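PDB 3TTY: beta-galactosidase from Bacillus circulans subsp. alkalophilus, which hydrolyses beta-galactosides, releasing terminal beta-D-galactose, through a TIM-barrel glycoside hydrolase domain. Local coordinates for residues A[29-34]-A[371-376]; A[8-13]-A[141-146]; A[180-185]-A[215-220]. All coordinates share one frame; numbering follows the deposited sequence.

How the interactions relate
All three contacts belong to the TIM-barrel part of the chain. Interaction 2 lies within the barrel, between strands 10-14 and 142-146, while interaction 1 packs helix 22-35 against helix 371-386 on its outside. Their centres are about 18 Å apart and they touch, Tyr11 OH meeting Cys376 O at 2.8 Å in a probable hydrogen bond. Along the chain their segments alternate, so early residues are tied to both the middle and the end of the barrel sequence. Interaction 3 follows interaction 2 and lies across the chain's centre, its own centre about 55 Å and about 44 Å from those of interactions 1 and 2, where helix 215-243 approaches a neighbouring subunit.

Interaction 1. Residues A[29-34]-A[371-376]; sequences MRMFNL and RVFREC
This is an apolar helix-to-helix contact on the outside of the TIM barrel, in which Phe373 of helix 371-386 reaches across to Met31 and Leu34 of helix 22-35. The helices are well separated, with CA of Met31 and CA of Phe373 9.1 Å apart, and a large aromatic side chain suits a gap of that width. Phe373 extends with CG anti to its backbone N (chi1 -172°), which sends the far end of the ring to the other helix. There CZ comes 3.4 Å from Met31 O, which lies in the ring plane at the edge, so the slightly positive ring hydrogens probably face a carbonyl oxygen. Met31 touches with its CB, 3.8 Å from Phe373 CE1, and Leu34 CB flanks the same edge at 4.1 Å from CZ. The thioether of Met31 turns away, leaving the sulfur in a looser Met-aromatic relation: SD stands 5.3 Å from the ring centroid, obliquely, at 43° from the normal. Leu34 offers its CB at the exposed border. An alanine in place of Phe373 would lose the ring that spans the helices and is likely to leave Met31 and Leu34 facing a gap. Close by, Arg30 pairs with Glu27 and Glu368; on the far side of helix 371-386, Arg371 pairs with Glu375 and with Glu516 of the second subunit. Inward, Phe32 meets Tyr15 edge-to-face, Met29 leans on helix 60-71, and helix 371-386 lies over strand 10-14, whose Tyr11 packs against it.

Interaction 2. Residues A[8-13]-A[141-146]; sequences KIWYGG and QIVMWH
Trp10 spans the inside of the barrel from strand 10-14 to meet Val143 and Met144 of strand 142-146. These are the first and fourth of eight parallel strands, so the contact runs through the interior and not between sheet neighbours; CA of Trp10 and CA of Val143 are 10.5 Å apart. Backbone bonds place strand 10-14 between strands 39-42 and 339-344, and the galactose-binding Asn149 and Glu150 follow beyond the C-terminal end of strand 142-146.

The apolar contacts carry the meeting. The six-membered part of the indole leads, its CH2 atom lying 3.7 Å from Val143 CG2, with CZ3 almost as close to the same methyl. Met144 crosses the indole at about a right angle and sets its CB near the ring plane, at the edge, 4.1 Å from Trp10 CZ3. The Met144 chain leaves the backbone extended (chi1 -178°), then bends twice and brings CE to 4.2 Å from Trp10 CH2. A tryptophan suits this place because it is long enough to cross the interior; the compact valine offers a methyl to its outer rim, and the pliable methionine bends to lie along it.

No hydrogen bond joins the two segments, and the polar groups of the touching residues find partners outside them. Trp10 NE1 donates to Phe6 O, and the Phe6 ring stacks on the indole; Val143 O takes a bond from Asn3 ND2.

The chemistry is therefore that of a hydrophobic barrel interior near the strand starts, held by shape and apolar packing alone, where N-terminal residues meet the polar needs of Trp10 and Val143.

Interaction 3. Residues A[180-185]-A[215-220]; sequences KAWNTS and QGISLD
Trp182 packs on the first turns of helix 215-243 through Gly216, Ile217 and Asp220, just where a Schellman motif closes helix 175-181. Asn183 has the positive phi of that motif, and its N bonds back to Lys180 O at 3.0 Å; the turn leads the chain away while Trp182 stays against the neighbouring helix of the barrel domain.

The tight part lies round the indole. Ile217 CG1 sits over one face in a CH-pi contact, 3.4 Å from the centroid of the six-membered ring and 11° off the normal. Having CG1 anti to its carbonyl carbon is what puts this branch, with CD1 behind it, on the ring, and a branched aliphatic chain suits a flat face. Gly216 passes beside the five-membered ring, where a CB would clash with the indole. A residue without a side chain thus lets the backbones come close, with CA of Trp182 and CA of Gly216 5.0 Å apart. At the edge, Trp182 NE1 donates to Asp220 OD1 over 2.9 Å with an N-H...O angle of 152°. It reaches that oxygen from above the carboxylate plane, which is turned 42° from the ring. This bond satisfies the buried indole N-H and helps fix the ring's rotation. Asp220 is held in turn by Tyr172, which also bonds to OD1, and by Arg223 at OD2.

The loose side is the turn beyond. Asn183 and Ser185 are partly exposed and make no contact with helix 215-243; they pack instead on Gly352 and Gln19 of the third subunit. Between turn and helix one water completes the contact, donating to Trp182 O at 2.8 Å and accepting from Gly216 N at 3.0 Å.

Interaction 1. Residues A[29-34]-A[371-376]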
loop_
_atom_site.group_PDB
_atom_site.type_symbol
_atom_site.label_atom_id
_atom_site.label_comp_id
_atom_site.label_asym_id
_atom_site.label_seq_id
_atom_site.Cartn_x
_atom_site.Cartn_y
_atom_site.Cartn_z
ATOM N N MET A 29 19.237 23.543 -35.278
ATOM C CA MET A 29 20.055 24.758 -35.312
ATOM C C MET A 29 19.199 25.957 -35.691
ATOM O O MET A 29 19.293 27.017 -35.067
ATOM C CB MET A 29 21.221 24.638 -36.308
ATOM C CG MET A 29 22.251 23.551 -36.005
ATOM S SD MET A 29 22.849 23.562 -34.293
ATOM C CE MET A 29 21.888 22.205 -33.623
ATOM N N ARG A 30 18.372 25.784 -36.724
ATOM C CA ARG A 30 17.531 26.869 -37.211
ATOM C C ARG A 30 16.598 27.348 -36.097
ATOM O O ARG A 30 16.508 28.542 -35.831
ATOM C CB ARG A 30 16.735 26.452 -38.462
ATOM C CG ARG A 30 15.843 27.565 -39.020
ATOM C CD ARG A 30 14.966 27.116 -40.206
ATOM N NE ARG A 30 13.910 26.199 -39.776
ATOM C CZ ARG A 30 12.781 26.584 -39.187
ATOM N NH1 ARG A 30 12.552 27.871 -38.953
ATOM N NH2 ARG A 30 11.887 25.680 -38.821
ATOM N N MET A 31 15.918 26.411 -35.444
ATOM C CA MET A 31 14.997 26.761 -34.357
ATOM C C MET A 31 15.707 27.275 -33.090
ATOM O O MET A 31 15.195 28.172 -32.413
ATOM C CB MET A 31 14.021 25.610 -34.060
ATOM C CG MET A 31 12.909 25.480 -35.128
ATOM S SD MET A 31 11.700 24.135 -34.978
ATOM C CE MET A 31 12.551 22.807 -35.813
ATOM N N PHE A 32 16.888 26.732 -32.784
ATOM C CA PHE A 32 17.664 27.206 -31.630
ATOM C C PHE A 32 18.019 28.685 -31.822
ATOM O O PHE A 32 17.975 29.469 -30.878
ATOM C CB PHE A 32 18.935 26.363 -31.387
ATOM C CG PHE A 32 18.660 24.924 -30.962
ATOM C CD1 PHE A 32 17.380 24.512 -30.622
ATOM C CD2 PHE A 32 19.691 23.991 -30.910
ATOM C CE1 PHE A 32 17.129 23.193 -30.242
ATOM C CE2 PHE A 32 19.449 22.674 -30.529
ATOM C CZ PHE A 32 18.167 22.275 -30.192
ATOM N N ASN A 33 18.365 29.068 -33.047
ATOM C CA ASN A 33 18.661 30.469 -33.321
ATOM C C ASN A 33 17.426 31.359 -33.183
ATOM O O ASN A 33 17.502 32.436 -32.608
ATOM C CB ASN A 33 19.331 30.633 -34.692
ATOM C CG ASN A 33 20.761 30.087 -34.710
ATOM O OD1 ASN A 33 21.556 30.353 -33.798
ATOM N ND2 ASN A 33 21.087 29.308 -35.743
ATOM N N LEU A 34 16.287 30.893 -33.692
ATOM C CA LEU A 34 15.023 31.594 -33.498
ATOM C C LEU A 34 14.714 31.825 -32.024
ATOM O O LEU A 34 14.183 32.869 -31.653
ATOM C CB LEU A 34 13.870 30.819 -34.125
ATOM C CG LEU A 34 13.857 30.745 -35.649
ATOM C CD1 LEU A 34 12.587 30.048 -36.132
ATOM C CD2 LEU A 34 13.966 32.144 -36.241
ATOM N N ARG A 371 2.613 27.292 -28.977
ATOM C CA ARG A 371 2.552 28.092 -27.764
ATOM C C ARG A 371 3.856 27.946 -26.954
ATOM O O ARG A 371 4.507 28.939 -26.610
ATOM C CB ARG A 371 1.347 27.636 -26.947
ATOM C CG ARG A 371 0.916 28.558 -25.852
ATOM C CD ARG A 371 0.174 27.754 -24.802
ATOM N NE ARG A 371 0.811 28.030 -23.538
ATOM C CZ ARG A 371 1.115 27.134 -22.612
ATOM N NH1 ARG A 371 0.803 25.852 -22.756
ATOM N NH2 ARG A 371 1.718 27.559 -21.518
ATOM N N VAL A 372 4.239 26.703 -26.680
ATOM C CA VAL A 372 5.464 26.420 -25.943
ATOM C C VAL A 372 6.707 27.041 -26.583
ATOM O O VAL A 372 7.526 27.655 -25.893
ATOM C CB VAL A 372 5.687 24.895 -25.752
ATOM C CG1 VAL A 372 7.102 24.629 -25.266
ATOM C CG2 VAL A 372 4.673 24.336 -24.767
ATOM N N PHE A 373 6.852 26.892 -27.899
ATOM C CA PHE A 373 8.036 27.423 -28.557
ATOM C C PHE A 373 8.106 28.943 -28.450
ATOM O O PHE A 373 9.172 29.499 -28.176
ATOM C CB PHE A 373 8.135 26.992 -30.016
ATOM C CG PHE A 373 9.436 27.366 -30.650
ATOM C CD1 PHE A 373 10.447 26.428 -30.798
ATOM C CD2 PHE A 373 9.671 28.672 -31.056
ATOM C CE1 PHE A 373 11.660 26.779 -31.366
ATOM C CE2 PHE A 373 10.883 29.028 -31.626
ATOM C CZ PHE A 373 11.877 28.079 -31.778
ATOM N N ARG A 374 6.974 29.610 -28.659
ATOM C CA ARG A 374 6.939 31.066 -28.623
ATOM C C ARG A 374 7.327 31.604 -27.258
ATOM O O ARG A 374 8.036 32.609 -27.160
ATOM C CB ARG A 374 5.554 31.581 -29.018
ATOM C CG ARG A 374 5.155 31.193 -30.435
ATOM C CD ARG A 374 3.744 31.644 -30.738
ATOM N NE ARG A 374 3.276 31.085 -32.000
ATOM C CZ ARG A 374 2.259 30.238 -32.102
ATOM N NH1 ARG A 374 1.596 29.871 -31.013
ATOM N NH2 ARG A 374 1.896 29.778 -33.293
ATOM N N GLU A 375 6.861 30.936 -26.205
ATOM C CA GLU A 375 7.190 31.347 -24.843
ATOM C C GLU A 375 8.677 31.142 -24.576
ATOM O O GLU A 375 9.313 31.952 -23.905
ATOM C CB GLU A 375 6.319 30.622 -23.820
ATOM C CG GLU A 375 4.826 30.950 -23.957
ATOM C CD GLU A 375 3.994 30.476 -22.781
ATOM O OE1 GLU A 375 4.502 30.488 -21.629
ATOM O OE2 GLU A 375 2.822 30.095 -23.009
ATOM N N CYS A 376 9.238 30.075 -25.126
ATOM C CA CYS A 376 10.670 29.865 -25.029
ATOM C C CYS A 376 11.426 30.961 -25.786
ATOM O O CYS A 376 12.437 31.475 -25.296
ATOM C CB CYS A 376 11.062 28.474 -25.546
ATOM S SG CYS A 376 10.497 27.114 -24.467
#

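Interaction 2. Residues A[8-13]-A[141-146]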
loop_
_atom_site.group_PDB
_atom_site.type_symbol
_atom_site.label_atom_id
_atom_site.label_comp_id
_atom_site.label_asym_id
_atom_site.label_seq_id
_atom_site.Cartn_x
_atom_site.Cartn_y
_atom_site.Cartn_z
ATOM N N LYS A 8 26.588 35.769 -20.254
ATOM C CA LYS A 8 25.163 36.038 -20.108
ATOM C C LYS A 8 24.537 34.907 -19.309
ATOM O O LYS A 8 25.218 33.967 -18.910
ATOM C CB LYS A 8 24.466 36.182 -21.482
ATOM C CG LYS A 8 24.735 35.033 -22.472
ATOM C CD LYS A 8 24.037 35.244 -23.816
ATOM C CE LYS A 8 22.496 35.242 -23.682
ATOM N NZ LYS A 8 21.931 33.873 -23.460
ATOM N N ILE A 9 23.239 35.006 -19.067
ATOM C CA ILE A 9 22.487 33.895 -18.507
ATOM C C ILE A 9 22.324 32.860 -19.612
ATOM O O ILE A 9 21.574 33.078 -20.560
ATOM C CB ILE A 9 21.118 34.371 -18.006
ATOM C CG1 ILE A 9 21.319 35.369 -16.856
ATOM C CG2 ILE A 9 20.268 33.188 -17.567
ATOM C CD1 ILE A 9 20.098 36.140 -16.482
ATOM N N TRP A 10 23.057 31.755 -19.512
ATOM C CA TRP A 10 22.978 30.701 -20.526
ATOM C C TRP A 10 21.532 30.262 -20.781
ATOM O O TRP A 10 20.698 30.243 -19.872
ATOM C CB TRP A 10 23.813 29.479 -20.121
ATOM C CG TRP A 10 25.234 29.803 -19.748
ATOM C CD1 TRP A 10 25.826 31.030 -19.753
ATOM C CD2 TRP A 10 26.231 28.879 -19.312
ATOM N NE1 TRP A 10 27.129 30.930 -19.346
ATOM C CE2 TRP A 10 27.406 29.620 -19.072
ATOM C CE3 TRP A 10 26.247 27.499 -19.107
ATOM C CZ2 TRP A 10 28.587 29.024 -18.637
ATOM C CZ3 TRP A 10 27.416 26.910 -18.671
ATOM C CH2 TRP A 10 28.574 27.673 -18.442
ATOM N N TYR A 11 21.245 29.891 -22.020
ATOM C CA TYR A 11 19.895 29.492 -22.389
ATOM C C TYR A 11 19.930 28.324 -23.369
ATOM O O TYR A 11 20.472 28.441 -24.472
ATOM C CB TYR A 11 19.150 30.681 -22.996
ATOM C CG TYR A 11 17.664 30.480 -23.062
ATOM C CD1 TYR A 11 16.932 30.194 -21.912
ATOM C CD2 TYR A 11 16.988 30.580 -24.275
ATOM C CE1 TYR A 11 15.570 30.012 -21.968
ATOM C CE2 TYR A 11 15.633 30.399 -24.345
ATOM C CZ TYR A 11 14.918 30.118 -23.195
ATOM O OH TYR A 11 13.553 29.943 -23.275
ATOM N N GLY A 12 19.349 27.198 -22.971
ATOM C CA GLY A 12 19.452 25.972 -23.749
ATOM C C GLY A 12 19.123 24.782 -22.869
ATOM O O GLY A 12 18.217 24.865 -22.042
ATOM N N GLY A 13 19.848 23.676 -23.033
ATOM C CA GLY A 13 19.639 22.521 -22.165
ATOM C C GLY A 13 19.998 21.187 -22.787
ATOM O O GLY A 13 20.752 21.126 -23.766
ATOM N N GLN A 141 34.652 25.562 -27.295
ATOM C CA GLN A 141 33.227 25.748 -27.021
ATOM C C GLN A 141 32.772 25.164 -25.684
ATOM O O GLN A 141 31.738 25.569 -25.137
ATOM C CB GLN A 141 32.383 25.148 -28.146
ATOM C CG GLN A 141 32.436 25.914 -29.436
ATOM C CD GLN A 141 32.027 27.358 -29.255
ATOM O OE1 GLN A 141 32.874 28.248 -29.219
ATOM N NE2 GLN A 141 30.721 27.600 -29.132
ATOM N N ILE A 142 33.537 24.213 -25.161
ATOM C CA ILE A 142 33.168 23.537 -23.919
ATOM C C ILE A 142 33.328 24.451 -22.716
ATOM O O ILE A 142 34.436 24.830 -22.357
ATOM C CB ILE A 142 34.008 22.273 -23.703
ATOM C CG1 ILE A 142 33.877 21.343 -24.911
ATOM C CG2 ILE A 142 33.587 21.578 -22.426
ATOM C CD1 ILE A 142 34.729 20.094 -24.814
ATOM N N VAL A 143 32.213 24.788 -22.080
ATOM C CA VAL A 143 32.219 25.771 -21.014
ATOM C C VAL A 143 31.983 25.133 -19.654
ATOM O O VAL A 143 32.083 25.801 -18.618
ATOM C CB VAL A 143 31.122 26.828 -21.251
ATOM C CG1 VAL A 143 31.504 27.778 -22.394
ATOM C CG2 VAL A 143 29.787 26.140 -21.543
ATOM N N MET A 144 31.650 23.846 -19.656
ATOM C CA MET A 144 31.242 23.155 -18.433
ATOM C C MET A 144 31.257 21.645 -18.642
ATOM O O MET A 144 30.851 21.167 -19.700
ATOM C CB MET A 144 29.844 23.622 -18.021
ATOM C CG MET A 144 29.304 23.019 -16.731
ATOM S SD MET A 144 30.159 23.541 -15.211
ATOM C CE MET A 144 30.019 25.320 -15.299
ATOM N N TRP A 145 31.749 20.903 -17.648
ATOM C CA TRP A 145 31.633 19.442 -17.636
ATOM C C TRP A 145 30.440 19.036 -16.778
ATOM O O TRP A 145 30.241 19.558 -15.683
ATOM C CB TRP A 145 32.896 18.758 -17.085
ATOM C CG TRP A 145 34.080 18.747 -18.013
ATOM C CD1 TRP A 145 35.184 19.539 -17.929
ATOM C CD2 TRP A 145 34.284 17.899 -19.155
ATOM N NE1 TRP A 145 36.057 19.245 -18.944
ATOM C CE2 TRP A 145 35.529 18.242 -19.712
ATOM C CE3 TRP A 145 33.531 16.892 -19.763
ATOM C CZ2 TRP A 145 36.041 17.616 -20.842
ATOM C CZ3 TRP A 145 34.037 16.275 -20.887
ATOM C CH2 TRP A 145 35.278 16.636 -21.416
ATOM N N HIS A 146 29.671 18.079 -17.282
ATOM C CA HIS A 146 28.459 17.591 -16.640
ATOM C C HIS A 146 28.713 16.114 -16.302
ATOM O O HIS A 146 28.453 15.212 -17.114
ATOM C CB HIS A 146 27.288 17.813 -17.619
ATOM C CG HIS A 146 25.963 17.256 -17.184
ATOM N ND1 HIS A 146 25.805 15.972 -16.703
ATOM C CD2 HIS A 146 24.721 17.789 -17.249
ATOM C CE1 HIS A 146 24.523 15.751 -16.465
ATOM N NE2 HIS A 146 23.841 16.834 -16.786
#

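Interaction 3. Residues A[180-185]-A[215-220]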
loop_
_atom_site.group_PDB
_atom_site.type_symbol
_atom_site.label_atom_id
_atom_site.label_comp_id
_atom_site.label_asym_id
_atom_site.label_seq_id
_atom_site.Cartn_x
_atom_site.Cartn_y
_atom_site.Cartn_z
ATOM N N LYS A 180 29.906 1.669 21.162
ATOM C CA LYS A 180 29.376 2.785 21.954
ATOM C C LYS A 180 28.594 3.791 21.098
ATOM O O LYS A 180 27.472 4.184 21.446
ATOM C CB LYS A 180 30.499 3.491 22.705
ATOM C CG LYS A 180 30.027 4.473 23.776
ATOM C CD LYS A 180 31.042 4.534 24.924
ATOM C CE LYS A 180 30.840 5.760 25.793
ATOM N NZ LYS A 180 31.049 7.005 24.996
ATOM N N ALA A 181 29.184 4.209 19.982
ATOM C CA ALA A 181 28.497 5.119 19.067
ATOM C C ALA A 181 27.123 4.581 18.672
ATOM O O ALA A 181 26.192 5.347 18.487
ATOM C CB ALA A 181 29.341 5.384 17.821
ATOM N N TRP A 182 27.000 3.262 18.565
ATOM C CA TRP A 182 25.765 2.642 18.086
ATOM C C TRP A 182 24.864 2.150 19.210
ATOM O O TRP A 182 23.762 1.660 18.955
ATOM C CB TRP A 182 26.084 1.461 17.159
ATOM C CG TRP A 182 26.423 1.857 15.759
ATOM C CD1 TRP A 182 26.453 3.120 15.255
ATOM C CD2 TRP A 182 26.758 0.981 14.672
ATOM N NE1 TRP A 182 26.801 3.088 13.928
ATOM C CE2 TRP A 182 26.981 1.787 13.541
ATOM C CE3 TRP A 182 26.899 -0.402 14.550
ATOM C CZ2 TRP A 182 27.326 1.260 12.300
ATOM C CZ3 TRP A 182 27.247 -0.925 13.321
ATOM C CH2 TRP A 182 27.452 -0.094 12.210
ATOM N N ASN A 183 25.340 2.269 20.447
ATOM C CA ASN A 183 24.631 1.745 21.624
ATOM C C ASN A 183 24.269 0.250 21.536
ATOM O O ASN A 183 23.158 -0.156 21.855
ATOM C CB ASN A 183 23.380 2.572 21.911
ATOM C CG ASN A 183 23.101 2.684 23.393
ATOM O OD1 ASN A 183 24.003 3.006 24.172
ATOM N ND2 ASN A 183 21.873 2.371 23.801
ATOM N N THR A 184 25.217 -0.572 21.119
ATOM C CA THR A 184 24.903 -1.951 20.790
ATOM C C THR A 184 24.618 -2.855 21.996
ATOM O O THR A 184 24.271 -4.020 21.818
ATOM C CB THR A 184 26.003 -2.585 19.938
ATOM O OG1 THR A 184 27.211 -2.660 20.703
ATOM C CG2 THR A 184 26.249 -1.759 18.682
ATOM N N SER A 185 24.770 -2.352 23.218
ATOM C CA SER A 185 24.376 -3.174 24.364
ATOM C C SER A 185 22.855 -3.350 24.370
ATOM O O SER A 185 22.334 -4.278 24.996
ATOM C CB SER A 185 24.879 -2.601 25.682
ATOM O OG SER A 185 24.215 -1.394 25.977
ATOM N N GLN A 215 19.044 3.092 14.695
ATOM C CA GLN A 215 19.213 4.286 13.858
ATOM C C GLN A 215 20.685 4.622 13.597
ATOM O O GLN A 215 21.029 5.158 12.540
ATOM C CB GLN A 215 18.394 5.517 14.326
ATOM C CG GLN A 215 17.565 5.398 15.601
ATOM C CD GLN A 215 16.462 4.348 15.560
ATOM O OE1 GLN A 215 16.681 3.208 15.958
ATOM N NE2 GLN A 215 15.265 4.738 15.121
ATOM N N GLY A 216 21.556 4.271 14.541
ATOM C CA GLY A 216 22.965 4.564 14.396
ATOM C C GLY A 216 23.548 3.905 13.162
ATOM O O GLY A 216 24.350 4.504 12.433
ATOM N N ILE A 217 23.148 2.660 12.931
ATOM C CA ILE A 217 23.578 1.923 11.753
ATOM C C ILE A 217 22.973 2.534 10.473
ATOM O O ILE A 217 23.673 2.800 9.505
ATOM C CB ILE A 217 23.180 0.443 11.887
ATOM C CG1 ILE A 217 23.787 -0.141 13.165
ATOM C CG2 ILE A 217 23.621 -0.350 10.672
ATOM C CD1 ILE A 217 23.490 -1.622 13.373
ATOM N N SER A 218 21.665 2.760 10.490
ATOM C CA SER A 218 20.962 3.326 9.348
ATOM C C SER A 218 21.525 4.691 8.979
ATOM O O SER A 218 21.714 5.003 7.803
ATOM C CB SER A 218 19.481 3.446 9.673
ATOM O OG SER A 218 18.908 2.163 9.844
ATOM N N LEU A 219 21.796 5.500 9.994
ATOM C CA LEU A 219 22.343 6.833 9.795
ATOM C C LEU A 219 23.713 6.772 9.123
ATOM O O LEU A 219 23.940 7.442 8.123
ATOM C CB LEU A 219 22.437 7.566 11.134
ATOM C CG LEU A 219 22.976 8.998 11.146
ATOM C CD1 LEU A 219 22.269 9.846 10.113
ATOM C CD2 LEU A 219 22.841 9.615 12.554
ATOM N N ASP A 220 24.618 5.966 9.682
ATOM C CA ASP A 220 25.943 5.758 9.104
ATOM C C ASP A 220 25.931 5.175 7.708
ATOM O O ASP A 220 26.794 5.493 6.906
ATOM C CB ASP A 220 26.825 4.877 10.001
ATOM C CG ASP A 220 27.392 5.641 11.184
ATOM O OD1 ASP A 220 27.940 4.993 12.101
ATOM O OD2 ASP A 220 27.260 6.887 11.211
HETATM O O HOH W 1 21.956 2.894 17.135
#